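Local coordinates for uncharacterized protein (Legionella pneumophila subsp. pneumophila, PDB 5DGG) that is of unknown function but, through this central LupA-type domain, probably removes ubiquitin from its conjugates as a cysteine protease, at residues N155-L158 and I159-D163; H124-G127 and D128-C132. One frame throughout, in Å; residues are numbered along the deposited sequence.

After helix 8-14 the chain lays down all five strands of the mixed sheet, with helices between, the last being the outermost strand 115-120. Both contacts are local. Contact 2 closes a short turn in the loop after that strand, and contact 1 closes the first turns of helix 156-165, so they lie in series and neither nest nor cross. Their centres are about 16 Å apart, yet their ends meet: His124 makes a weak hydrogen bond to the carbonyl of Asp163, while Lys123 forms a salt bridge with the Asp163 side chain. The loop leaving the sheet is thus tied to helix 156-165; contact 2 leads into helix 132-146, and contact 1 packs on it.

Contact 1: residues N155-L158 and I159-D163; sequences NPIL and IDTLD
Thr161 reaches back one helical turn to Ile157, and its side chain can be followed atom by atom. Thr161 CB lies 3.3 Å from Ile157 O. From there OG1 is anti to the carbonyl carbon of Thr161 (chi1 -59°), which turns it back along the helix to donate to Ile157 O at 2.8 Å. The methyl CG2 takes the position anti to the backbone N. Thr161 N also donates to Ile157 O, at 2.9 Å, and the two donors approach from opposite faces of the carbonyl plane, so one oxygen is gripped twice by one residue. The side chains of Ile157 and Thr161 cross at a slant, with Ile157 CG2 4.2 Å from Thr161 OG1.

Before this turn stands the N-cap. Asn155 OD1 accepts from Leu158 N at 3.2 Å; the N-H...O angle of 163° is nearly straight, but the donor lies 48° above the amide carbonyl plane. The other end of that amide, ND2, is hydrogen-bonded to Glu179, which should limit its rotation. Pro156 follows at the first helical position, where a missing N-H costs no helical bond. Pro156 O accepts from Asp160 N at 2.8 Å, while the carboxylate of Asp160 lies beside the same oxygen without bonding to it, both being acceptors. Ile159 lays CG1 3.7 Å from Asn155 O, alongside the backbone bond from its own N to that oxygen.

Helix 156-165 packs against helices 171-183 and 132-146, with Leu158 reaching both. Ile157, Leu158 and Thr161 pack on helix 171-183 through Glu179, Thr175 and Val171. On helix 132-146, Leu158 touches His141, where Ile159 meets the same histidine and Leu162 meets Phe135.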
loop_
_atom_site.group_PDB
_atom_site.type_symbol
_atom_site.label_atom_id
_atom_site.label_comp_id
_atom_site.label_asym_id
_atom_site.label_seq_id
_atom_site.Cartn_x
_atom_site.Cartn_y
_atom_site.Cartn_z
ATOM N N ASN A 155 1.400 -13.391 1.805
ATOM C CA ASN A 155 0.609 -14.119 2.771
ATOM C C ASN A 155 -0.657 -14.545 2.064
ATOM O O ASN A 155 -1.598 -13.770 1.957
ATOM C CB ASN A 155 0.274 -13.237 3.968
ATOM C CG ASN A 155 -0.438 -13.994 5.074
ATOM O OD1 ASN A 155 -1.368 -14.766 4.832
ATOM N ND2 ASN A 155 -0.005 -13.767 6.293
ATOM N N PRO A 156 -0.700 -15.796 1.585
ATOM C CA PRO A 156 -1.830 -16.216 0.754
ATOM C C PRO A 156 -3.150 -16.177 1.498
ATOM O O PRO A 156 -4.197 -15.956 0.892
ATOM C CB PRO A 156 -1.480 -17.663 0.370
ATOM C CG PRO A 156 -0.047 -17.841 0.685
ATOM C CD PRO A 156 0.308 -16.855 1.755
ATOM N N ILE A 157 -3.112 -16.345 2.813
ATOM C CA ILE A 157 -4.350 -16.327 3.583
ATOM C C ILE A 157 -5.015 -14.967 3.498
ATOM O O ILE A 157 -6.228 -14.862 3.288
ATOM C CB ILE A 157 -4.128 -16.693 5.045
ATOM C CG1 ILE A 157 -3.486 -18.094 5.148
ATOM C CG2 ILE A 157 -5.462 -16.699 5.762
ATOM C CD1 ILE A 157 -2.964 -18.437 6.538
ATOM N N LEU A 158 -4.218 -13.914 3.663
ATOM C CA LEU A 158 -4.762 -12.564 3.508
ATOM C C LEU A 158 -5.242 -12.275 2.095
ATOM O O LEU A 158 -6.276 -11.636 1.923
ATOM C CB LEU A 158 -3.743 -11.503 3.937
ATOM C CG LEU A 158 -3.195 -11.588 5.338
ATOM C CD1 LEU A 158 -2.209 -10.460 5.537
ATOM C CD2 LEU A 158 -4.269 -11.519 6.400
ATOM N N ILE A 159 -4.496 -12.710 1.083
ATOM C CA ILE A 159 -4.913 -12.486 -0.282
ATOM C C ILE A 159 -6.235 -13.172 -0.603
ATOM O O ILE A 159 -7.098 -12.583 -1.229
ATOM C CB ILE A 159 -3.865 -13.004 -1.270
ATOM C CG1 ILE A 159 -2.607 -12.152 -1.183
ATOM C CG2 ILE A 159 -4.418 -13.013 -2.683
ATOM C CD1 ILE A 159 -1.402 -12.769 -1.867
ATOM N N ASP A 160 -6.344 -14.446 -0.215
ATOM C CA ASP A 160 -7.543 -15.236 -0.547
ATOM C C ASP A 160 -8.732 -14.792 0.279
ATOM O O ASP A 160 -9.852 -14.822 -0.204
ATOM C CB ASP A 160 -7.329 -16.756 -0.371
ATOM C CG ASP A 160 -6.157 -17.311 -1.222
ATOM O OD1 ASP A 160 -5.684 -16.634 -2.172
ATOM O OD2 ASP A 160 -5.688 -18.416 -0.889
ATOM N N THR A 161 -8.515 -14.361 1.514
ATOM C CA THR A 161 -9.640 -13.804 2.272
ATOM C C THR A 161 -10.160 -12.533 1.596
ATOM O O THR A 161 -11.387 -12.386 1.294
ATOM C CB THR A 161 -9.275 -13.568 3.729
ATOM O OG1 THR A 161 -8.885 -14.820 4.311
ATOM C CG2 THR A 161 -10.465 -12.985 4.493
ATOM N N LEU A 162 -9.248 -11.597 1.367
ATOM C CA LEU A 162 -9.631 -10.348 0.691
ATOM C C LEU A 162 -10.354 -10.588 -0.618
ATOM O O LEU A 162 -11.427 -10.017 -0.875
ATOM C CB LEU A 162 -8.390 -9.506 0.390
ATOM C CG LEU A 162 -8.613 -8.277 -0.526
ATOM C CD1 LEU A 162 -9.399 -7.226 0.182
ATOM C CD2 LEU A 162 -7.287 -7.678 -0.922
ATOM N N ASP A 163 -9.776 -11.424 -1.462
ATOM C CA ASP A 163 -10.315 -11.603 -2.805
ATOM C C ASP A 163 -11.707 -12.208 -2.855
ATOM O O ASP A 163 -12.524 -11.861 -3.727
ATOM C CB ASP A 163 -9.399 -12.507 -3.605
ATOM C CG ASP A 163 -9.731 -12.491 -5.065
ATOM O OD1 ASP A 163 -9.466 -11.474 -5.726
ATOM O OD2 ASP A 163 -10.297 -13.481 -5.561
#

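Contact 2: residues H124-G127 and D128-C132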
loop_
_atom_site.group_PDB
_atom_site.type_symbol
_atom_site.label_atom_id
_atom_site.label_comp_id
_atom_site.label_asym_id
_atom_site.label_seq_id
_atom_site.Cartn_x
_atom_site.Cartn_y
_atom_site.Cartn_z
ATOM N N HIS A 124 -14.596 -6.443 -2.784
ATOM C CA HIS A 124 -15.631 -6.522 -1.733
ATOM C C HIS A 124 -15.401 -5.495 -0.603
ATOM O O HIS A 124 -15.067 -5.846 0.543
ATOM C CB HIS A 124 -15.714 -7.958 -1.165
ATOM C CG HIS A 124 -15.654 -9.035 -2.203
ATOM N ND1 HIS A 124 -16.715 -9.365 -3.011
ATOM C CD2 HIS A 124 -14.646 -9.862 -2.560
ATOM C CE1 HIS A 124 -16.367 -10.344 -3.827
ATOM N NE2 HIS A 124 -15.123 -10.680 -3.555
ATOM N N PRO A 125 -15.601 -4.211 -0.905
ATOM C CA PRO A 125 -15.354 -3.188 0.098
ATOM C C PRO A 125 -16.361 -3.289 1.226
ATOM O O PRO A 125 -17.496 -3.724 0.995
ATOM C CB PRO A 125 -15.578 -1.890 -0.662
ATOM C CG PRO A 125 -16.492 -2.253 -1.766
ATOM C CD PRO A 125 -16.098 -3.640 -2.157
ATOM N N GLN A 126 -15.954 -2.917 2.436
ATOM C CA GLN A 126 -16.861 -2.923 3.582
ATOM C C GLN A 126 -17.428 -1.522 3.833
ATOM O O GLN A 126 -18.558 -1.386 4.296
ATOM C CB GLN A 126 -16.122 -3.460 4.807
ATOM C CG GLN A 126 -16.866 -3.307 6.124
ATOM C CD GLN A 126 -16.161 -3.992 7.298
ATOM O OE1 GLN A 126 -14.937 -4.070 7.353
ATOM N NE2 GLN A 126 -16.951 -4.481 8.264
ATOM N N GLY A 127 -16.618 -0.494 3.568
ATOM C CA GLY A 127 -17.002 0.896 3.730
ATOM C C GLY A 127 -17.064 1.360 5.179
ATOM O O GLY A 127 -17.788 2.287 5.476
ATOM N N ASP A 128 -16.316 0.719 6.073
ATOM C CA ASP A 128 -16.231 1.096 7.501
ATOM C C ASP A 128 -14.802 1.579 7.827
ATOM O O ASP A 128 -13.826 1.007 7.327
ATOM C CB ASP A 128 -16.530 -0.111 8.383
ATOM C CG ASP A 128 -17.971 -0.574 8.285
ATOM O OD1 ASP A 128 -18.834 0.242 7.945
ATOM O OD2 ASP A 128 -18.229 -1.763 8.563
ATOM N N ALA A 129 -14.665 2.573 8.690
ATOM C CA ALA A 129 -13.337 3.148 8.942
ATOM C C ALA A 129 -12.340 2.127 9.514
ATOM O O ALA A 129 -11.156 2.080 9.100
ATOM C CB ALA A 129 -13.465 4.356 9.879
ATOM N N TYR A 130 -12.820 1.296 10.453
ATOM C CA TYR A 130 -11.908 0.461 11.228
ATOM C C TYR A 130 -11.088 -0.540 10.405
ATOM O O TYR A 130 -10.051 -0.942 10.864
ATOM C CB TYR A 130 -12.619 -0.283 12.364
ATOM C CG TYR A 130 -13.391 -1.504 11.946
ATOM C CD1 TYR A 130 -12.859 -2.788 12.123
ATOM C CD2 TYR A 130 -14.669 -1.404 11.395
ATOM C CE1 TYR A 130 -13.556 -3.922 11.728
ATOM C CE2 TYR A 130 -15.361 -2.534 10.992
ATOM C CZ TYR A 130 -14.803 -3.785 11.175
ATOM O OH TYR A 130 -15.505 -4.907 10.826
ATOM N N SER A 131 -11.569 -0.961 9.229
ATOM C CA SER A 131 -10.927 -2.049 8.506
ATOM C C SER A 131 -10.039 -1.565 7.327
ATOM O O SER A 131 -9.560 -2.385 6.587
ATOM C CB SER A 131 -11.957 -3.049 8.013
ATOM O OG SER A 131 -12.909 -2.437 7.154
ATOM N N CYS A 132 -9.768 -0.261 7.207
ATOM C CA CYS A 132 -9.024 0.244 6.054
ATOM C C CYS A 132 -7.607 -0.318 6.066
ATOM O O CYS A 132 -7.091 -0.624 5.037
ATOM C CB CYS A 132 -8.999 1.767 6.028
ATOM S SG CYS A 132 -10.570 2.560 5.609
#
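The amide of Gln126 and the ring of Tyr130 are turned 68° apart, so they meet through polar ends instead of stacking. One face of the ring has Ser131 CB above its centre, 4.1 Å from the plane. At the ring's hydroxyl end, Gln126 NE2 donates to Tyr130 OH at 3.0 Å with an N-H...O angle of 153°, and the oxygen lies slightly out of the amide plane. The Asp128 side chain crosses that of Gln126 at about a right angle, the carboxylate plane oblique to the amide. Asp128 OD2 is 3.0 Å from Gln126 NE2, but the angle is too poor for a hydrogen bond; OD2 also lies 3.2 Å from Gln126 CG.

Gln126 reaches this far because its chain is extended, with CG anti to the backbone N (chi1 170°) and the following torsion also near 180°. The carbonyl end then takes a bond from Ser131 OG, 2.6 Å from Gln126 OE1, with the donor tilted from the carbonyl plane. Both ends of the amide are therefore held within one short loop, which should fix its rotation. Two asparagines add to this: Asn167 ND2 bonds to Gln126 OE1, and Asn170 OD1 is hydrogen-bonded to Tyr130 OH.

Gly127 makes the bend with positive phi. Ser131 occupies the N-cap of helix 132-146 without making a capping bond, its hydroxyl being used on Gln126. Cys132, which opens that helix and touches His63 from earlier in the chain, and Gln126 six residues before it follow the His...Gln...Cys order of Ulp1-type cysteine proteases, consistent with a thiol-protease site, though these roles are inferred.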